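Long-range contact in transcobalamin-1 (Homo sapiens, PDB 4KKI), which binds vitamin B12 with femtomolar affinity and shields it from stomach acid: residues 351-363 / 415-428. Numbering follows the deposited sequence.
Sequences TVLNGSVFLSVME and AGSYVVRNGENLEV. With NAG (2-acetamido-2-deoxy-beta-D-glucopyranose), chain G; NAG (2-acetamido-2-deoxy-beta-D-glucopyranose), chain H; NAG (2-acetamido-2-deoxy-beta-D-glucopyranose), chain C.
Phe358 and Leu359, at the start of the helix that begins at 358, give their backbone N-H groups to carbonyls of the 415-428 segment. Phe358 N reaches Tyr418 O at 2.8 Å, in the carbonyl plane, whereas Leu359 N meets Ala415 O at 2.6 Å from above that plane. First-turn amides of the helix thus find acceptors in a separate loop. Val420 N then bonds Ser356 O at 3.2 Å, the N-H pointing straight at it (165°), and a water links the same Ser356 O to Val420 O. The Val420-Ser356 and Phe358-Tyr418 bonds flank the single beta bridge between Val357 and Val419.

The Phe358 side chain carries the packing. With CG anti to the backbone N (chi1 -167°), the ring extends from the helix toward strand 426-428. Val428 CG2 abuts the ring edge, 3.6 Å from CE1, and Leu426 CB comes within 3.8 Å of CE2. Nearer the root of the side chain, on the same side as CE1, Ala415 CB sits 3.8 Å from CD1. Were Phe358 replaced by an alanine, a gap would probably open between helix and strand, leaving Leu426, Val428 and Ala415 without their common partner. One turn on, Val361 CG2 packs across Leu426 CD1 at 3.8 Å, while Val420 CG1 lies against the Phe358 backbone. Leu404 of the neighbouring strand and Leu411, a cyanocobalamin-binding residue, also touch Phe358.

The arrangement is helix-on-sheet packing in the C-terminal beta domain: helix 358-368 lies over the mixed sheet, its first turn tied to the loop that leads into strand 426-432, close to the corrinoid site.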
ATOM      1  N   THR A 351     -24.079  -3.186  21.797  1.00 67.31           N
ATOM      2  CA  THR A 351     -24.347  -1.776  21.981  1.00 71.94           C
ATOM      3  C   THR A 351     -23.072  -1.072  22.414  1.00 68.94           C
ATOM      4  O   THR A 351     -22.451  -1.442  23.402  1.00 68.40           O
ATOM      5  CB  THR A 351     -25.476  -1.544  22.997  1.00 65.02           C
ATOM      6  OG1 THR A 351     -26.646  -2.238  22.563  1.00 69.38           O
ATOM      7  CG2 THR A 351     -25.797  -0.074  23.102  1.00 65.26           C
ATOM      8  N   VAL A 352     -22.687  -0.063  21.649  1.00 66.35           N
ATOM      9  CA  VAL A 352     -21.471   0.697  21.911  1.00 68.74           C
ATOM     10  C   VAL A 352     -21.743   2.197  21.911  1.00 70.75           C
ATOM     11  O   VAL A 352     -22.761   2.653  21.388  1.00 65.40           O
ATOM     12  CB  VAL A 352     -20.380   0.391  20.862  1.00 56.97           C
ATOM     13  CG1 VAL A 352     -19.853  -1.026  21.034  1.00 57.41           C
ATOM     14  CG2 VAL A 352     -20.924   0.599  19.455  1.00 54.39           C
ATOM     15  N   LEU A 353     -20.833   2.957  22.510  1.00 77.13           N
ATOM     16  CA  LEU A 353     -20.929   4.408  22.503  1.00 81.07           C
ATOM     17  C   LEU A 353     -20.866   4.908  21.075  1.00 74.27           C
ATOM     18  O   LEU A 353     -20.155   4.350  20.252  1.00 84.47           O
ATOM     19  CB  LEU A 353     -19.792   5.028  23.312  1.00 85.04           C
ATOM     20  CG  LEU A 353     -19.719   4.637  24.787  1.00 94.03           C
ATOM     21  CD1 LEU A 353     -18.309   4.789  25.327  1.00 97.74           C
ATOM     22  CD2 LEU A 353     -20.696   5.462  25.605  1.00 94.67           C
ATOM     23  N   ASN A 354     -21.592   5.977  20.790  1.00104.80           N
ATOM     24  CA  ASN A 354     -21.619   6.537  19.454  1.00 97.73           C
ATOM     25  C   ASN A 354     -20.214   6.975  19.089  1.00 87.65           C
ATOM     26  O   ASN A 354     -19.487   7.490  19.926  1.00 88.83           O
ATOM     27  CB  ASN A 354     -22.558   7.737  19.434  1.00100.75           C
ATOM     28  CG  ASN A 354     -23.035   8.099  18.044  1.00103.44           C
ATOM     29  OD1 ASN A 354     -23.046   7.278  17.132  1.00 83.96           O
ATOM     30  ND2 ASN A 354     -23.441   9.346  17.885  1.00131.90           N
ATOM     31  N   GLY A 355     -19.830   6.758  17.839  1.00 78.72           N
ATOM     32  CA  GLY A 355     -18.485   7.074  17.407  1.00 72.73           C
ATOM     33  C   GLY A 355     -17.467   6.002  17.735  1.00 66.02           C
ATOM     34  O   GLY A 355     -16.270   6.216  17.602  1.00 57.10           O
ATOM     35  N   SER A 356     -17.945   4.846  18.176  1.00 63.51           N
ATOM     36  CA  SER A 356     -17.066   3.722  18.448  1.00 58.43           C
ATOM     37  C   SER A 356     -16.596   3.125  17.134  1.00 57.82           C
ATOM     38  O   SER A 356     -17.250   3.274  16.111  1.00 48.95           O
ATOM     39  CB  SER A 356     -17.795   2.664  19.270  1.00 62.00           C
ATOM     40  OG  SER A 356     -17.764   2.970  20.647  1.00 64.61           O
ATOM     41  N   VAL A 357     -15.458   2.450  17.158  1.00 56.21           N
ATOM     42  CA  VAL A 357     -14.961   1.817  15.946  1.00 53.41           C
ATOM     43  C   VAL A 357     -15.345   0.344  15.885  1.00 54.82           C
ATOM     44  O   VAL A 357     -15.824  -0.226  16.866  1.00 54.37           O
ATOM     45  CB  VAL A 357     -13.432   1.969  15.796  1.00 48.90           C
ATOM     46  CG1 VAL A 357     -13.060   3.437  15.651  1.00 43.37           C
ATOM     47  CG2 VAL A 357     -12.707   1.336  16.978  1.00 38.85           C
ATOM     48  N   PHE A 358     -15.134  -0.254  14.716  1.00 54.43           N
ATOM     49  CA  PHE A 358     -15.436  -1.659  14.474  1.00 49.40           C
ATOM     50  C   PHE A 358     -14.763  -2.562  15.513  1.00 54.81           C
ATOM     51  O   PHE A 358     -15.332  -3.571  15.927  1.00 51.41           O
ATOM     52  CB  PHE A 358     -14.980  -2.032  13.059  1.00 45.83           C
ATOM     53  CG  PHE A 358     -15.511  -3.351  12.562  1.00 41.41           C
ATOM     54  CD1 PHE A 358     -14.952  -4.546  12.985  1.00 41.04           C
ATOM     55  CD2 PHE A 358     -16.544  -3.392  11.641  1.00 46.05           C
ATOM     56  CE1 PHE A 358     -15.429  -5.756  12.519  1.00 44.55           C
ATOM     57  CE2 PHE A 358     -17.025  -4.602  11.169  1.00 48.87           C
ATOM     58  CZ  PHE A 358     -16.464  -5.784  11.608  1.00 48.28           C
ATOM     59  N   LEU A 359     -13.556  -2.191  15.932  1.00 50.01           N
ATOM     60  CA  LEU A 359     -12.808  -2.972  16.915  1.00 52.46           C
ATOM     61  C   LEU A 359     -13.501  -2.990  18.279  1.00 59.22           C
ATOM     62  O   LEU A 359     -13.479  -4.000  18.982  1.00 55.53           O
ATOM     63  CB  LEU A 359     -11.385  -2.433  17.062  1.00 45.72           C
ATOM     64  CG  LEU A 359     -10.444  -3.205  17.991  1.00 46.94           C
ATOM     65  CD1 LEU A 359     -10.265  -4.632  17.503  1.00 42.80           C
ATOM     66  CD2 LEU A 359      -9.099  -2.500  18.097  1.00 49.94           C
ATOM     67  N   SER A 360     -14.107  -1.866  18.649  1.00 52.54           N
ATOM     68  CA  SER A 360     -14.814  -1.764  19.919  1.00 55.37           C
ATOM     69  C   SER A 360     -15.980  -2.748  19.964  1.00 56.62           C
ATOM     70  O   SER A 360     -16.264  -3.343  21.005  1.00 50.19           O
ATOM     71  CB  SER A 360     -15.309  -0.333  20.147  1.00 54.11           C
ATOM     72  OG  SER A 360     -14.226   0.581  20.170  1.00 60.51           O
ATOM     73  N   VAL A 361     -16.646  -2.915  18.826  1.00 55.53           N
ATOM     74  CA  VAL A 361     -17.732  -3.878  18.698  1.00 55.41           C
ATOM     75  C   VAL A 361     -17.223  -5.288  18.964  1.00 62.90           C
ATOM     76  O   VAL A 361     -17.834  -6.049  19.719  1.00 63.87           O
ATOM     77  CB  VAL A 361     -18.372  -3.815  17.294  1.00 55.07           C
ATOM     78  CG1 VAL A 361     -19.310  -4.993  17.073  1.00 51.85           C
ATOM     79  CG2 VAL A 361     -19.106  -2.495  17.105  1.00 59.55           C
ATOM     80  N   MET A 362     -16.094  -5.624  18.349  1.00 65.33           N
ATOM     81  CA  MET A 362     -15.484  -6.941  18.510  1.00 56.73           C
ATOM     82  C   MET A 362     -15.127  -7.214  19.967  1.00 50.65           C
ATOM     83  O   MET A 362     -15.334  -8.319  20.468  1.00 53.08           O
ATOM     84  CB  MET A 362     -14.235  -7.063  17.633  1.00 49.54           C
ATOM     85  CG  MET A 362     -14.503  -6.925  16.142  1.00 53.11           C
ATOM     86  SD  MET A 362     -13.020  -7.146  15.140  1.00 49.62           S
ATOM     87  CE  MET A 362     -12.539  -8.806  15.615  1.00 47.51           C
ATOM     88  N   GLU A 363     -14.597  -6.199  20.640  1.00 56.84           N
ATOM     89  CA  GLU A 363     -14.172  -6.333  22.029  1.00 65.49           C
ATOM     90  C   GLU A 363     -15.349  -6.524  22.985  1.00 66.17           C
ATOM     91  O   GLU A 363     -15.243  -7.259  23.968  1.00 61.62           O
ATOM     92  CB  GLU A 363     -13.324  -5.131  22.450  1.00 66.11           C
ATOM     93  CG  GLU A 363     -11.976  -5.065  21.747  1.00 73.65           C
ATOM     94  CD  GLU A 363     -11.168  -3.845  22.141  1.00 79.53           C
ATOM     95  OE1 GLU A 363     -11.756  -2.898  22.702  1.00 80.75           O
ATOM     96  OE2 GLU A 363      -9.944  -3.837  21.892  1.00 84.91           O
ATOM     97  N   ALA A 415     -10.514  -2.441  11.459  1.00 38.92           N
ATOM     98  CA  ALA A 415     -11.386  -2.507  12.629  1.00 37.33           C
ATOM     99  C   ALA A 415     -11.140  -1.355  13.602  1.00 44.58           C
ATOM    100  O   ALA A 415     -12.065  -0.879  14.262  1.00 54.76           O
ATOM    101  CB  ALA A 415     -11.215  -3.846  13.336  1.00 37.83           C
ATOM    102  N   GLY A 416      -9.891  -0.906  13.679  1.00 48.67           N
ATOM    103  CA  GLY A 416      -9.517   0.164  14.586  1.00 45.34           C
ATOM    104  C   GLY A 416      -9.912   1.556  14.128  1.00 43.84           C
ATOM    105  O   GLY A 416      -9.816   2.513  14.896  1.00 50.91           O
ATOM    106  N   SER A 417     -10.365   1.681  12.884  1.00 41.63           N
ATOM    107  CA  SER A 417     -10.656   3.001  12.324  1.00 47.96           C
ATOM    108  C   SER A 417     -12.089   3.172  11.817  1.00 47.18           C
ATOM    109  O   SER A 417     -12.603   4.289  11.773  1.00 53.62           O
ATOM    110  CB  SER A 417      -9.662   3.337  11.211  1.00 45.92           C
ATOM    111  OG  SER A 417      -8.336   3.371  11.709  1.00 62.63           O
ATOM    112  N   TYR A 418     -12.732   2.074  11.433  1.00 42.88           N
ATOM    113  CA  TYR A 418     -14.071   2.157  10.861  1.00 42.64           C
ATOM    114  C   TYR A 418     -15.124   2.538  11.899  1.00 42.59           C
ATOM    115  O   TYR A 418     -15.452   1.748  12.784  1.00 47.58           O
ATOM    116  CB  TYR A 418     -14.460   0.845  10.177  1.00 40.81           C
ATOM    117  CG  TYR A 418     -15.796   0.915   9.472  1.00 48.13           C
ATOM    118  CD1 TYR A 418     -15.899   1.446   8.192  1.00 45.62           C
ATOM    119  CD2 TYR A 418     -16.955   0.457  10.087  1.00 46.24           C
ATOM    120  CE1 TYR A 418     -17.119   1.516   7.542  1.00 44.72           C
ATOM    121  CE2 TYR A 418     -18.179   0.524   9.446  1.00 47.83           C
ATOM    122  CZ  TYR A 418     -18.253   1.054   8.173  1.00 49.50           C
ATOM    123  OH  TYR A 418     -19.467   1.122   7.529  1.00 53.93           O
ATOM    124  N   VAL A 419     -15.654   3.752  11.783  1.00 43.77           N
ATOM    125  CA  VAL A 419     -16.693   4.227  12.690  1.00 55.17           C
ATOM    126  C   VAL A 419     -18.043   3.623  12.313  1.00 60.93           C
ATOM    127  O   VAL A 419     -18.533   3.820  11.202  1.00 62.28           O
ATOM    128  CB  VAL A 419     -16.792   5.764  12.679  1.00 51.34           C
ATOM    129  CG1 VAL A 419     -17.901   6.230  13.607  1.00 49.91           C
ATOM    130  CG2 VAL A 419     -15.460   6.380  13.076  1.00 37.76           C
ATOM    131  N   VAL A 420     -18.637   2.886  13.246  1.00 62.35           N
ATOM    132  CA  VAL A 420     -19.868   2.155  12.971  1.00 62.01           C
ATOM    133  C   VAL A 420     -21.111   3.021  13.174  1.00 64.75           C
ATOM    134  O   VAL A 420     -21.096   3.975  13.952  1.00 64.72           O
ATOM    135  CB  VAL A 420     -19.967   0.886  13.839  1.00 58.74           C
ATOM    136  CG1 VAL A 420     -18.718   0.038  13.660  1.00 48.96           C
ATOM    137  CG2 VAL A 420     -20.147   1.254  15.301  1.00 55.59           C
ATOM    138  N   ARG A 421     -22.182   2.683  12.464  1.00 63.84           N
ATOM    139  CA  ARG A 421     -23.428   3.436  12.556  1.00 68.05           C
ATOM    140  C   ARG A 421     -24.583   2.545  13.000  1.00 70.07           C
ATOM    141  O   ARG A 421     -24.481   1.319  12.972  1.00 68.82           O
ATOM    142  CB  ARG A 421     -23.757   4.113  11.220  1.00 76.66           C
ATOM    143  CG  ARG A 421     -22.731   5.157  10.777  1.00 83.43           C
ATOM    144  CD  ARG A 421     -23.240   5.989   9.605  1.00 92.65           C
ATOM    145  NE  ARG A 421     -23.528   5.175   8.426  1.00107.81           N
ATOM    146  CZ  ARG A 421     -22.697   5.022   7.400  1.00112.30           C
ATOM    147  NH1 ARG A 421     -21.521   5.634   7.398  1.00106.66           N
ATOM    148  NH2 ARG A 421     -23.045   4.262   6.370  1.00118.62           N
ATOM    149  N   ASN A 422     -25.681   3.174  13.408  1.00 68.16           N
ATOM    150  CA  ASN A 422     -26.834   2.458  13.939  1.00 67.87           C
ATOM    151  C   ASN A 422     -27.491   1.532  12.920  1.00 66.75           C
ATOM    152  O   ASN A 422     -27.744   1.926  11.782  1.00 69.11           O
ATOM    153  CB  ASN A 422     -27.867   3.450  14.474  1.00 82.06           C
ATOM    154  CG  ASN A 422     -28.834   2.813  15.451  1.00 77.26           C
ATOM    155  OD1 ASN A 422     -28.456   1.947  16.239  1.00 69.67           O
ATOM    156  ND2 ASN A 422     -30.090   3.239  15.402  1.00 84.04           N
ATOM    157  N   GLY A 423     -27.768   0.301  13.339  1.00 58.99           N
ATOM    158  CA  GLY A 423     -28.459  -0.659  12.499  1.00 58.86           C
ATOM    159  C   GLY A 423     -27.588  -1.278  11.423  1.00 71.16           C
ATOM    160  O   GLY A 423     -28.094  -1.813  10.437  1.00 76.47           O
ATOM    161  N   GLU A 424     -26.274  -1.211  11.613  1.00 69.69           N
ATOM    162  CA  GLU A 424     -25.341  -1.773  10.644  1.00 68.70           C
ATOM    163  C   GLU A 424     -25.162  -3.278  10.827  1.00 62.90           C
ATOM    164  O   GLU A 424     -25.006  -3.764  11.947  1.00 63.54           O
ATOM    165  CB  GLU A 424     -23.983  -1.074  10.738  1.00 68.35           C
ATOM    166  CG  GLU A 424     -23.649  -0.208   9.537  1.00 70.02           C
ATOM    167  CD  GLU A 424     -22.222   0.303   9.568  1.00 62.96           C
ATOM    168  OE1 GLU A 424     -21.602   0.394   8.490  1.00 60.29           O
ATOM    169  OE2 GLU A 424     -21.722   0.613  10.669  1.00 64.81           O
ATOM    170  N   ASN A 425     -25.189  -4.011   9.717  1.00 57.07           N
ATOM    171  CA  ASN A 425     -24.886  -5.437   9.735  1.00 62.54           C
ATOM    172  C   ASN A 425     -23.381  -5.682   9.644  1.00 56.05           C
ATOM    173  O   ASN A 425     -22.854  -5.969   8.570  1.00 54.91           O
ATOM    174  CB  ASN A 425     -25.601  -6.160   8.590  1.00 73.12           C
ATOM    175  CG  ASN A 425     -27.107  -6.146   8.743  1.00 89.28           C
ATOM    176  OD1 ASN A 425     -27.632  -6.209   9.854  1.00 97.04           O
ATOM    177  ND2 ASN A 425     -27.814  -6.064   7.621  1.00 93.68           N
ATOM    178  N   LEU A 426     -22.696  -5.560  10.776  1.00 59.87           N
ATOM    179  CA  LEU A 426     -21.253  -5.767  10.826  1.00 62.53           C
ATOM    180  C   LEU A 426     -20.916  -7.251  10.799  1.00 60.77           C
ATOM    181  O   LEU A 426     -21.564  -8.056  11.466  1.00 56.10           O
ATOM    182  CB  LEU A 426     -20.669  -5.131  12.083  1.00 55.54           C
ATOM    183  CG  LEU A 426     -20.996  -3.654  12.275  1.00 55.73           C
ATOM    184  CD1 LEU A 426     -20.355  -3.142  13.549  1.00 61.39           C
ATOM    185  CD2 LEU A 426     -20.536  -2.847  11.071  1.00 60.28           C
ATOM    186  N   GLU A 427     -19.892  -7.611  10.035  1.00 56.86           N
ATOM    187  CA  GLU A 427     -19.530  -9.012   9.895  1.00 56.26           C
ATOM    188  C   GLU A 427     -18.031  -9.204   9.726  1.00 52.35           C
ATOM    189  O   GLU A 427     -17.380  -8.472   8.982  1.00 52.47           O
ATOM    190  CB  GLU A 427     -20.271  -9.630   8.709  1.00 60.23           C
ATOM    191  CG  GLU A 427     -19.938 -11.088   8.450  1.00 71.64           C
ATOM    192  CD  GLU A 427     -20.680 -11.645   7.252  1.00 81.15           C
ATOM    193  OE1 GLU A 427     -21.621 -10.976   6.773  1.00 93.73           O
ATOM    194  OE2 GLU A 427     -20.323 -12.746   6.786  1.00 73.70           O
ATOM    195  N   VAL A 428     -17.487 -10.188  10.432  1.00 55.57           N
ATOM    196  CA  VAL A 428     -16.121 -10.626  10.197  1.00 45.33           C
ATOM    197  C   VAL A 428     -16.174 -12.018   9.577  1.00 51.51           C
ATOM    198  O   VAL A 428     -16.653 -12.965  10.199  1.00 47.34           O
ATOM    199  CB  VAL A 428     -15.297 -10.660  11.488  1.00 48.58           C
ATOM    200  CG1 VAL A 428     -13.834 -10.910  11.160  1.00 54.34           C
ATOM    201  CG2 VAL A 428     -15.455  -9.353  12.248  1.00 48.87           C
TER
HETATM  202  C1  NAG G 506     -23.933   9.873  16.630  1.00111.64           C
HETATM  203  C2  NAG G 506     -25.343  10.257  16.165  1.00123.56           C
HETATM  204  C3  NAG G 506     -25.400  10.401  14.652  1.00128.64           C
HETATM  205  C4  NAG G 506     -24.323  11.368  14.197  1.00128.34           C
HETATM  206  C5  NAG G 506     -22.974  10.883  14.697  1.00125.52           C
HETATM  207  C6  NAG G 506     -21.865  11.827  14.262  1.00120.24           C
HETATM  208  C7  NAG G 506     -27.477   9.096  16.114  1.00128.16           C
HETATM  209  C8  NAG G 506     -28.394  10.272  16.257  1.00124.83           C
HETATM  210  N2  NAG G 506     -26.267   9.248  16.634  1.00127.16           N
HETATM  211  O3  NAG G 506     -26.681  10.896  14.260  1.00131.22           O
HETATM  212  O4  NAG G 506     -24.316  11.458  12.769  1.00127.03           O
HETATM  213  O5  NAG G 506     -23.009  10.829  16.120  1.00122.92           O
HETATM  214  O6  NAG G 506     -20.984  12.039  15.371  1.00115.94           O
HETATM  215  O7  NAG G 506     -27.817   8.064  15.562  1.00131.78           O
HETATM  216  C1  NAG H 507     -27.922 -10.240  11.609  1.00105.77           C
HETATM  217  C2  NAG H 507     -29.195 -10.187  10.768  1.00111.68           C
HETATM  218  C3  NAG H 507     -29.950 -11.506  10.847  1.00111.53           C
HETATM  219  C4  NAG H 507     -29.023 -12.658  10.493  1.00116.09           C
HETATM  220  C5  NAG H 507     -27.737 -12.599  11.309  1.00116.47           C
HETATM  221  C6  NAG H 507     -26.771 -13.673  10.824  1.00121.70           C
HETATM  222  C7  NAG H 507     -30.556  -8.239  10.291  1.00115.44           C
HETATM  223  C8  NAG H 507     -31.849  -7.574  10.660  1.00114.99           C
HETATM  224  N2  NAG H 507     -30.050  -9.089  11.182  1.00114.18           N
HETATM  225  O3  NAG H 507     -31.038 -11.486   9.952  1.00108.06           O
HETATM  226  O4  NAG H 507     -29.675 -13.885  10.740  1.00118.17           O
HETATM  227  O5  NAG H 507     -27.115 -11.332  11.209  1.00110.29           O
HETATM  228  O6  NAG H 507     -25.542 -13.533  11.498  1.00125.99           O
HETATM  229  O7  NAG H 507     -30.015  -7.996   9.213  1.00115.22           O
HETATM  230  C1  NAG C 502     -30.143  -6.729  22.194  1.00 87.41           C
HETATM  231  C2  NAG C 502     -29.934  -6.106  23.594  1.00 89.80           C
HETATM  232  C3  NAG C 502     -30.985  -6.438  24.648  1.00 91.17           C
HETATM  233  C4  NAG C 502     -32.354  -6.556  24.031  1.00 86.78           C
HETATM  234  C5  NAG C 502     -32.283  -7.585  22.930  1.00 86.75           C
HETATM  235  C6  NAG C 502     -33.673  -7.876  22.388  1.00 91.52           C
HETATM  236  C7  NAG C 502     -27.556  -5.772  23.840  1.00 85.96           C
HETATM  237  C8  NAG C 502     -26.319  -6.184  24.578  1.00 76.43           C
HETATM  238  N2  NAG C 502     -28.631  -6.513  24.069  1.00 85.53           N
HETATM  239  O3  NAG C 502     -31.029  -5.401  25.628  1.00 88.49           O
HETATM  240  O4  NAG C 502     -33.277  -6.973  25.031  1.00 76.64           O
HETATM  241  O5  NAG C 502     -31.503  -7.029  21.888  1.00 83.81           O
HETATM  242  O6  NAG C 502     -34.171  -6.726  21.700  1.00 83.14           O
HETATM  243  O7  NAG C 502     -27.579  -4.820  23.082  1.00 86.58           O
HETATM  244  O   HOH W   1     -19.949   4.465  16.126  1.00 65.52           O